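Local coordinates for hypothetical methylmalonyl-CoA decarboxylase alpha subunit (Sulfolobus tokodaii, PDB 1X0U), which is a putative carboxyl transferase subunit with the crotonase-type fold of the ClpP/crotonase superfamily and forms an assembly of six copies, at residues Arg351-Cys356 with Leu391-Glu396; Thr398-Thr403 with Lys506-Tyr511. All coordinates share one frame; numbering follows the deposited sequence.

In the fold
Interaction 1 is wholly buried, whereas interaction 2 lies nearer the surface, its centre about 13 Å from that of interaction 1. They share an element boundary: helix 383-396 supplies one side of interaction 1, and the chain then enters interaction 2 at T398, in the short loop that leads into strand 401-406. The probable hydrogen bond from K401 NZ to F394 O, 2.7 Å, ties them together. Chemistry follows place. Between the helices, apolar side chains near the sheet accompany a two-pronged salt bridge; at the strand entrance, one extended lysine hydrogen-bonds a main-chain carbonyl and pairs with an aspartate. Both sites also touch the second subunit.

Interaction 1. Residues Arg351-Cys356 with Leu391-Glu396; sequences RFIRFC and LYAFAE
Two neighbouring helices of the crotonase-type fold lie side by side here, R354 reaching E396 while I353 faces A393 and F394. The helix segments run nearly parallel, their axes 17° apart and 8.7 Å at closest approach. The main polar link is a side-on salt bridge: R354 NE bonds to E396 OE2 at 2.7 Å and R354 NH2 to E396 OE1 at 2.9 Å. Each oxygen uses its syn lone pair, and the guanidinium and carboxylate planes are only 23° apart, so the two groups meet almost edge to edge. The NH2 bond is nearly straight, the NE bond somewhat bent. R354 gets there by a bend at chi3 (79°), while E396 stays extended; E396 OE1 also lies in plane at the edge of the Y392 ring. Both helices cover one face of the sheet, I353 resting on L363 and F394 on S365 of strand 363-369; helix 383-396 belongs to the beta-alpha-beta crossover from that strand to the parallel strand 401-406. Near this sheet, I353 CG2 sits over one face of the F394 ring, 4.0 Å from F394 CZ. R354 CG packs on A393 CB at 3.6 Å, but the still closer approach of I353 to A393 CB is doubtful as modelled. I520 and H517 of the second subunit pack against R354 and E396 respectively.

Interaction 2. Residues Thr398-Thr403 with Lys506-Tyr511; sequences TVPKIT and KTKREY
K508 NZ approaches the flat V399 carbonyl group from above its plane, tilted 58° out of it, and donates a hydrogen bond of 3.0 Å to V399 O with a C=O...N angle of 120°. The non-aromatic ring of P400 is touched at CG, 4.2 Å from K508 CB. K508 owes this reach to a fully extended chain with CG anti to the backbone N (chi1 178°). Along the way its CD passes 3.9 Å from P400 CA and its CE lies 3.2 Å from T398 O, so the aliphatic part runs across the backbone of 398-400 before the ammonium arrives. The strongest partner of that ammonium is D425, through a salt bridge to OD2, an atom that also accepts a hydrogen bond from K401 N; E510 OE1 adds a long, weak ion pair at 3.7 Å from K508 NZ. K401 NZ comes within 4.9 Å of K508 NZ, but hydrogen bonds to F394 O and A397 O hold it, and D425 probably eases the repulsion. Further along, T398 CG2 meets E510 CB at 4.3 Å, while T398 OG1 bonds to K516 of the second subunit. The contact thus joins the loop after helix 494-505 to the entrance of strand 401-406, at the end of a beta-alpha-beta crossover in a crotonase-type fold.

Interaction 1. Residues Arg351-Cys356 with Leu391-Glu396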
ATOM      1  N   ARG A 351      25.516   4.288 -15.819  1.00 14.87           N
ATOM      2  CA  ARG A 351      25.272   2.961 -15.245  1.00 15.31           C
ATOM      3  C   ARG A 351      25.722   2.944 -13.789  1.00 14.26           C
ATOM      4  O   ARG A 351      25.083   2.334 -12.932  1.00 13.38           O
ATOM      5  CB  ARG A 351      26.035   1.898 -16.046  1.00 16.63           C
ATOM      6  CG  ARG A 351      25.252   0.611 -16.345  1.00 19.39           C
ATOM      7  CD  ARG A 351      25.114  -0.253 -15.131  1.00 20.79           C
ATOM      8  NE  ARG A 351      24.410  -1.521 -15.368  1.00 24.90           N
ATOM      9  CZ  ARG A 351      24.975  -2.657 -15.789  1.00 24.23           C
ATOM     10  NH1 ARG A 351      26.278  -2.726 -16.059  1.00 21.00           N
ATOM     11  NH2 ARG A 351      24.239  -3.758 -15.868  1.00 23.51           N
ATOM     12  N   PHE A 352      26.841   3.605 -13.517  1.00 14.52           N
ATOM     13  CA  PHE A 352      27.365   3.681 -12.157  1.00 13.83           C
ATOM     14  C   PHE A 352      26.405   4.394 -11.200  1.00 12.56           C
ATOM     15  O   PHE A 352      26.118   3.887 -10.116  1.00 11.95           O
ATOM     16  CB  PHE A 352      28.711   4.417 -12.126  1.00 12.75           C
ATOM     17  CG  PHE A 352      29.291   4.564 -10.736  1.00 11.02           C
ATOM     18  CD1 PHE A 352      29.848   3.472 -10.080  1.00 10.86           C
ATOM     19  CD2 PHE A 352      29.300   5.800 -10.092  1.00 13.34           C
ATOM     20  CE1 PHE A 352      30.414   3.603  -8.806  1.00  9.01           C
ATOM     21  CE2 PHE A 352      29.867   5.944  -8.813  1.00 12.01           C
ATOM     22  CZ  PHE A 352      30.425   4.843  -8.172  1.00 10.43           C
ATOM     23  N   ILE A 353      25.903   5.567 -11.565  1.00 13.48           N
ATOM     24  CA  ILE A 353      25.021   6.228 -10.613  1.00 16.78           C
ATOM     25  C   ILE A 353      23.716   5.460 -10.342  1.00 14.38           C
ATOM     26  O   ILE A 353      23.249   5.409  -9.198  1.00 13.82           O
ATOM     27  CB  ILE A 353      24.705   7.703 -11.007  1.00 20.31           C
ATOM     28  CG1 ILE A 353      23.805   7.758 -12.221  1.00 24.86           C
ATOM     29  CG2 ILE A 353      26.024   8.464 -11.315  1.00 19.40           C
ATOM     30  CD1 ILE A 353      24.580   8.124 -13.478  1.00 29.64           C
ATOM     31  N   ARG A 354      23.146   4.845 -11.377  1.00 11.63           N
ATOM     32  CA  ARG A 354      21.915   4.080 -11.199  1.00 10.70           C
ATOM     33  C   ARG A 354      22.147   2.955 -10.198  1.00 10.04           C
ATOM     34  O   ARG A 354      21.311   2.727  -9.311  1.00  9.62           O
ATOM     35  CB  ARG A 354      21.433   3.511 -12.529  1.00 11.77           C
ATOM     36  CG  ARG A 354      21.128   4.579 -13.593  1.00 12.02           C
ATOM     37  CD  ARG A 354      20.295   3.992 -14.718  1.00 12.83           C
ATOM     38  NE  ARG A 354      18.887   3.874 -14.353  1.00 12.66           N
ATOM     39  CZ  ARG A 354      18.129   2.820 -14.628  1.00 14.83           C
ATOM     40  NH1 ARG A 354      18.649   1.779 -15.259  1.00 16.10           N
ATOM     41  NH2 ARG A 354      16.842   2.826 -14.314  1.00 12.59           N
ATOM     42  N   PHE A 355      23.284   2.264 -10.323  1.00  9.15           N
ATOM     43  CA  PHE A 355      23.600   1.182  -9.394  1.00  9.07           C
ATOM     44  C   PHE A 355      23.678   1.714  -7.967  1.00  9.77           C
ATOM     45  O   PHE A 355      23.080   1.139  -7.053  1.00  9.90           O
ATOM     46  CB  PHE A 355      24.931   0.498  -9.736  1.00  6.98           C
ATOM     47  CG  PHE A 355      25.353  -0.527  -8.716  1.00  8.39           C
ATOM     48  CD1 PHE A 355      24.918  -1.844  -8.810  1.00  8.00           C
ATOM     49  CD2 PHE A 355      26.090  -0.146  -7.594  1.00  7.22           C
ATOM     50  CE1 PHE A 355      25.201  -2.756  -7.799  1.00  6.97           C
ATOM     51  CE2 PHE A 355      26.371  -1.047  -6.586  1.00  7.58           C
ATOM     52  CZ  PHE A 355      25.921  -2.362  -6.689  1.00  9.03           C
ATOM     53  N   CYS A 356      24.432   2.796  -7.770  1.00  9.61           N
ATOM     54  CA  CYS A 356      24.564   3.385  -6.441  1.00  9.90           C
ATOM     55  C   CYS A 356      23.184   3.754  -5.923  1.00  9.94           C
ATOM     56  O   CYS A 356      22.850   3.490  -4.760  1.00  8.79           O
ATOM     57  CB  CYS A 356      25.452   4.634  -6.481  1.00 10.05           C
ATOM     58  SG  CYS A 356      27.215   4.284  -6.777  1.00 13.69           S
ATOM     59  N   LEU A 391      21.950  12.365 -17.498  1.00 10.43           N
ATOM     60  CA  LEU A 391      20.901  13.287 -17.073  1.00 11.72           C
ATOM     61  C   LEU A 391      19.752  12.503 -16.429  1.00 11.82           C
ATOM     62  O   LEU A 391      19.256  12.866 -15.359  1.00 12.54           O
ATOM     63  CB  LEU A 391      20.385  14.079 -18.276  1.00 10.87           C
ATOM     64  CG  LEU A 391      21.426  14.919 -19.028  1.00 12.09           C
ATOM     65  CD1 LEU A 391      20.821  15.505 -20.283  1.00 10.02           C
ATOM     66  CD2 LEU A 391      21.947  16.029 -18.122  1.00 13.07           C
ATOM     67  N   TYR A 392      19.357  11.420 -17.093  1.00 10.92           N
ATOM     68  CA  TYR A 392      18.289  10.560 -16.629  1.00 10.15           C
ATOM     69  C   TYR A 392      18.695   9.926 -15.308  1.00 11.00           C
ATOM     70  O   TYR A 392      17.974  10.001 -14.319  1.00 10.96           O
ATOM     71  CB  TYR A 392      18.015   9.463 -17.668  1.00 11.32           C
ATOM     72  CG  TYR A 392      16.832   8.564 -17.338  1.00 10.92           C
ATOM     73  CD1 TYR A 392      16.869   7.689 -16.247  1.00 12.95           C
ATOM     74  CD2 TYR A 392      15.668   8.618 -18.094  1.00 11.20           C
ATOM     75  CE1 TYR A 392      15.763   6.886 -15.918  1.00 11.69           C
ATOM     76  CE2 TYR A 392      14.563   7.827 -17.773  1.00 12.54           C
ATOM     77  CZ  TYR A 392      14.616   6.967 -16.685  1.00 12.21           C
ATOM     78  OH  TYR A 392      13.511   6.213 -16.361  1.00 14.75           O
ATOM     79  N   ALA A 393      19.870   9.313 -15.294  1.00 10.49           N
ATOM     80  CA  ALA A 393      20.352   8.647 -14.097  1.00  8.78           C
ATOM     81  C   ALA A 393      20.393   9.529 -12.840  1.00  8.45           C
ATOM     82  O   ALA A 393      19.990   9.091 -11.760  1.00  8.21           O
ATOM     83  CB  ALA A 393      21.707   8.041 -14.380  1.00  7.99           C
ATOM     84  N   PHE A 394      20.888  10.761 -12.956  1.00  8.31           N
ATOM     85  CA  PHE A 394      20.924  11.653 -11.791  1.00  9.75           C
ATOM     86  C   PHE A 394      19.509  12.113 -11.433  1.00  8.78           C
ATOM     87  O   PHE A 394      19.120  12.100 -10.267  1.00  7.96           O
ATOM     88  CB  PHE A 394      21.806  12.884 -12.058  1.00 10.78           C
ATOM     89  CG  PHE A 394      23.236  12.716 -11.629  1.00 11.09           C
ATOM     90  CD1 PHE A 394      24.275  12.959 -12.518  1.00 10.99           C
ATOM     91  CD2 PHE A 394      23.543  12.339 -10.328  1.00 12.56           C
ATOM     92  CE1 PHE A 394      25.592  12.831 -12.118  1.00 13.55           C
ATOM     93  CE2 PHE A 394      24.862  12.206  -9.914  1.00 14.24           C
ATOM     94  CZ  PHE A 394      25.891  12.454 -10.813  1.00 12.78           C
ATOM     95  N   ALA A 395      18.742  12.529 -12.437  1.00 10.09           N
ATOM     96  CA  ALA A 395      17.370  12.975 -12.195  1.00 11.13           C
ATOM     97  C   ALA A 395      16.536  11.867 -11.558  1.00 12.02           C
ATOM     98  O   ALA A 395      15.595  12.133 -10.811  1.00 13.28           O
ATOM     99  CB  ALA A 395      16.725  13.435 -13.497  1.00 10.12           C
ATOM    100  N   GLU A 396      16.888  10.619 -11.852  1.00 12.95           N
ATOM    101  CA  GLU A 396      16.177   9.460 -11.314  1.00 12.13           C
ATOM    102  C   GLU A 396      16.545   9.161  -9.865  1.00 13.16           C
ATOM    103  O   GLU A 396      15.688   8.871  -9.033  1.00 12.55           O
ATOM    104  CB  GLU A 396      16.502   8.230 -12.163  1.00 13.85           C
ATOM    105  CG  GLU A 396      15.955   6.909 -11.627  1.00 12.03           C
ATOM    106  CD  GLU A 396      16.400   5.736 -12.476  1.00 12.73           C
ATOM    107  OE1 GLU A 396      15.538   5.077 -13.101  1.00 11.56           O
ATOM    108  OE2 GLU A 396      17.622   5.481 -12.529  1.00 11.98           O
TER

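Interaction 2. Residues Thr398-Thr403 with Lys506-Tyr511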
ATOM      1  N   THR A 398      17.445   8.989  -6.016  1.00 10.05           N
ATOM      2  CA  THR A 398      16.877   9.578  -4.827  1.00 11.28           C
ATOM      3  C   THR A 398      17.848   9.555  -3.651  1.00 11.02           C
ATOM      4  O   THR A 398      17.543  10.108  -2.604  1.00  9.80           O
ATOM      5  CB  THR A 398      15.605   8.854  -4.417  1.00 13.10           C
ATOM      6  OG1 THR A 398      15.875   7.449  -4.329  1.00 14.89           O
ATOM      7  CG2 THR A 398      14.495   9.121  -5.433  1.00 10.97           C
ATOM      8  N   VAL A 399      18.997   8.896  -3.805  1.00  9.81           N
ATOM      9  CA  VAL A 399      19.981   8.865  -2.721  1.00 10.64           C
ATOM     10  C   VAL A 399      20.536  10.281  -2.582  1.00 11.93           C
ATOM     11  O   VAL A 399      20.339  11.127  -3.456  1.00 11.78           O
ATOM     12  CB  VAL A 399      21.220   7.938  -3.023  1.00  9.72           C
ATOM     13  CG1 VAL A 399      20.814   6.472  -3.117  1.00  6.01           C
ATOM     14  CG2 VAL A 399      21.919   8.402  -4.293  1.00  8.88           C
ATOM     15  N   PRO A 400      21.226  10.563  -1.471  1.00 12.09           N
ATOM     16  CA  PRO A 400      21.787  11.905  -1.311  1.00 11.50           C
ATOM     17  C   PRO A 400      22.718  12.234  -2.481  1.00 11.94           C
ATOM     18  O   PRO A 400      23.464  11.382  -2.952  1.00 11.49           O
ATOM     19  CB  PRO A 400      22.537  11.801   0.006  1.00 12.40           C
ATOM     20  CG  PRO A 400      21.621  10.886   0.803  1.00 13.99           C
ATOM     21  CD  PRO A 400      21.302   9.801  -0.212  1.00 11.30           C
ATOM     22  N   LYS A 401      22.660  13.469  -2.954  1.00 11.36           N
ATOM     23  CA  LYS A 401      23.511  13.897  -4.051  1.00 12.69           C
ATOM     24  C   LYS A 401      24.115  15.267  -3.756  1.00 12.02           C
ATOM     25  O   LYS A 401      23.400  16.225  -3.480  1.00 12.90           O
ATOM     26  CB  LYS A 401      22.711  13.930  -5.356  1.00 11.16           C
ATOM     27  CG  LYS A 401      22.347  12.538  -5.874  1.00 10.35           C
ATOM     28  CD  LYS A 401      21.418  12.617  -7.066  1.00  9.24           C
ATOM     29  CE  LYS A 401      20.079  13.224  -6.674  1.00  7.18           C
ATOM     30  NZ  LYS A 401      19.219  13.358  -7.861  1.00  7.01           N
ATOM     31  N   ILE A 402      25.442  15.338  -3.794  1.00 13.01           N
ATOM     32  CA  ILE A 402      26.164  16.585  -3.542  1.00 11.43           C
ATOM     33  C   ILE A 402      27.182  16.802  -4.645  1.00 11.07           C
ATOM     34  O   ILE A 402      27.920  15.883  -5.025  1.00  9.44           O
ATOM     35  CB  ILE A 402      26.929  16.553  -2.192  1.00 11.09           C
ATOM     36  CG1 ILE A 402      25.956  16.368  -1.036  1.00 11.50           C
ATOM     37  CG2 ILE A 402      27.659  17.866  -1.983  1.00 12.67           C
ATOM     38  CD1 ILE A 402      26.632  16.168   0.309  1.00  9.02           C
ATOM     39  N   THR A 403      27.212  18.023  -5.164  1.00 10.83           N
ATOM     40  CA  THR A 403      28.148  18.368  -6.213  1.00 10.69           C
ATOM     41  C   THR A 403      29.170  19.386  -5.713  1.00 12.33           C
ATOM     42  O   THR A 403      28.823  20.360  -5.034  1.00 10.61           O
ATOM     43  CB  THR A 403      27.425  18.944  -7.451  1.00 11.45           C
ATOM     44  OG1 THR A 403      26.611  17.923  -8.041  1.00 13.90           O
ATOM     45  CG2 THR A 403      28.416  19.424  -8.491  1.00  8.60           C
ATOM     46  N   LYS A 506      21.509  11.549   5.198  1.00 20.43           N
ATOM     47  CA  LYS A 506      21.364  10.104   5.377  1.00 22.56           C
ATOM     48  C   LYS A 506      19.927   9.623   5.472  1.00 21.79           C
ATOM     49  O   LYS A 506      19.603   8.538   4.987  1.00 22.77           O
ATOM     50  CB  LYS A 506      22.151   9.622   6.605  1.00 25.59           C
ATOM     51  CG  LYS A 506      21.758  10.287   7.918  1.00 30.87           C
ATOM     52  CD  LYS A 506      22.647   9.817   9.077  1.00 33.55           C
ATOM     53  CE  LYS A 506      22.425  10.663  10.332  1.00 35.18           C
ATOM     54  NZ  LYS A 506      23.162  10.136  11.522  1.00 36.77           N
ATOM     55  N   THR A 507      19.065  10.423   6.088  1.00 20.44           N
ATOM     56  CA  THR A 507      17.662  10.042   6.231  1.00 19.91           C
ATOM     57  C   THR A 507      16.774  10.621   5.135  1.00 19.95           C
ATOM     58  O   THR A 507      15.566  10.716   5.301  1.00 20.08           O
ATOM     59  CB  THR A 507      17.108  10.479   7.595  1.00 17.69           C
ATOM     60  OG1 THR A 507      17.589  11.791   7.902  1.00 17.25           O
ATOM     61  CG2 THR A 507      17.559   9.520   8.680  1.00 17.37           C
ATOM     62  N   LYS A 508      17.387  10.997   4.014  1.00 20.34           N
ATOM     63  CA  LYS A 508      16.670  11.568   2.878  1.00 21.07           C
ATOM     64  C   LYS A 508      15.651  10.611   2.261  1.00 23.36           C
ATOM     65  O   LYS A 508      15.956   9.446   2.016  1.00 22.26           O
ATOM     66  CB  LYS A 508      17.663  11.981   1.790  1.00 17.62           C
ATOM     67  CG  LYS A 508      17.005  12.547   0.532  1.00 12.07           C
ATOM     68  CD  LYS A 508      17.996  12.657  -0.628  1.00 10.88           C
ATOM     69  CE  LYS A 508      17.321  13.212  -1.868  1.00  9.87           C
ATOM     70  NZ  LYS A 508      18.246  13.285  -3.011  1.00 10.49           N
ATOM     71  N   ARG A 509      14.451  11.126   2.000  1.00 28.21           N
ATOM     72  CA  ARG A 509      13.355  10.363   1.390  1.00 33.89           C
ATOM     73  C   ARG A 509      12.668  11.265   0.359  1.00 35.57           C
ATOM     74  O   ARG A 509      12.362  12.415   0.655  1.00 36.64           O
ATOM     75  CB  ARG A 509      12.345   9.941   2.463  1.00 37.75           C
ATOM     76  CG  ARG A 509      12.233   8.437   2.684  1.00 41.66           C
ATOM     77  CD  ARG A 509      13.543   7.830   3.176  1.00 45.71           C
ATOM     78  NE  ARG A 509      13.442   6.382   3.362  1.00 48.78           N
ATOM     79  CZ  ARG A 509      14.426   5.618   3.826  1.00 50.32           C
ATOM     80  NH1 ARG A 509      15.590   6.165   4.153  1.00 50.94           N
ATOM     81  NH2 ARG A 509      14.248   4.307   3.963  1.00 49.44           N
ATOM     82  N   GLU A 510      12.424  10.757  -0.845  1.00 37.90           N
ATOM     83  CA  GLU A 510      11.795  11.575  -1.882  1.00 41.06           C
ATOM     84  C   GLU A 510      10.729  10.840  -2.699  1.00 43.02           C
ATOM     85  O   GLU A 510      10.740   9.609  -2.796  1.00 43.78           O
ATOM     86  CB  GLU A 510      12.871  12.121  -2.822  1.00 42.75           C
ATOM     87  CG  GLU A 510      12.511  13.440  -3.466  1.00 45.48           C
ATOM     88  CD  GLU A 510      13.532  13.883  -4.492  1.00 48.34           C
ATOM     89  OE1 GLU A 510      14.739  13.927  -4.159  1.00 47.62           O
ATOM     90  OE2 GLU A 510      13.124  14.192  -5.634  1.00 50.72           O
ATOM     91  N   TYR A 511       9.819  11.608  -3.296  1.00 43.82           N
ATOM     92  CA  TYR A 511       8.723  11.059  -4.100  1.00 44.99           C
ATOM     93  C   TYR A 511       9.068  10.804  -5.565  1.00 45.78           C
ATOM     94  O   TYR A 511       9.911  11.483  -6.156  1.00 47.03           O
ATOM     95  CB  TYR A 511       7.513  12.001  -4.057  1.00 44.68           C
ATOM     96  CG  TYR A 511       6.350  11.549  -4.931  1.00 45.72           C
ATOM     97  CD1 TYR A 511       5.497  10.517  -4.524  1.00 45.89           C
ATOM     98  CD2 TYR A 511       6.128  12.125  -6.186  1.00 46.09           C
ATOM     99  CE1 TYR A 511       4.455  10.071  -5.344  1.00 45.21           C
ATOM    100  CE2 TYR A 511       5.089  11.684  -7.015  1.00 45.95           C
ATOM    101  CZ  TYR A 511       4.259  10.657  -6.585  1.00 46.06           C
ATOM    102  OH  TYR A 511       3.237  10.221  -7.397  1.00 45.62           O
TER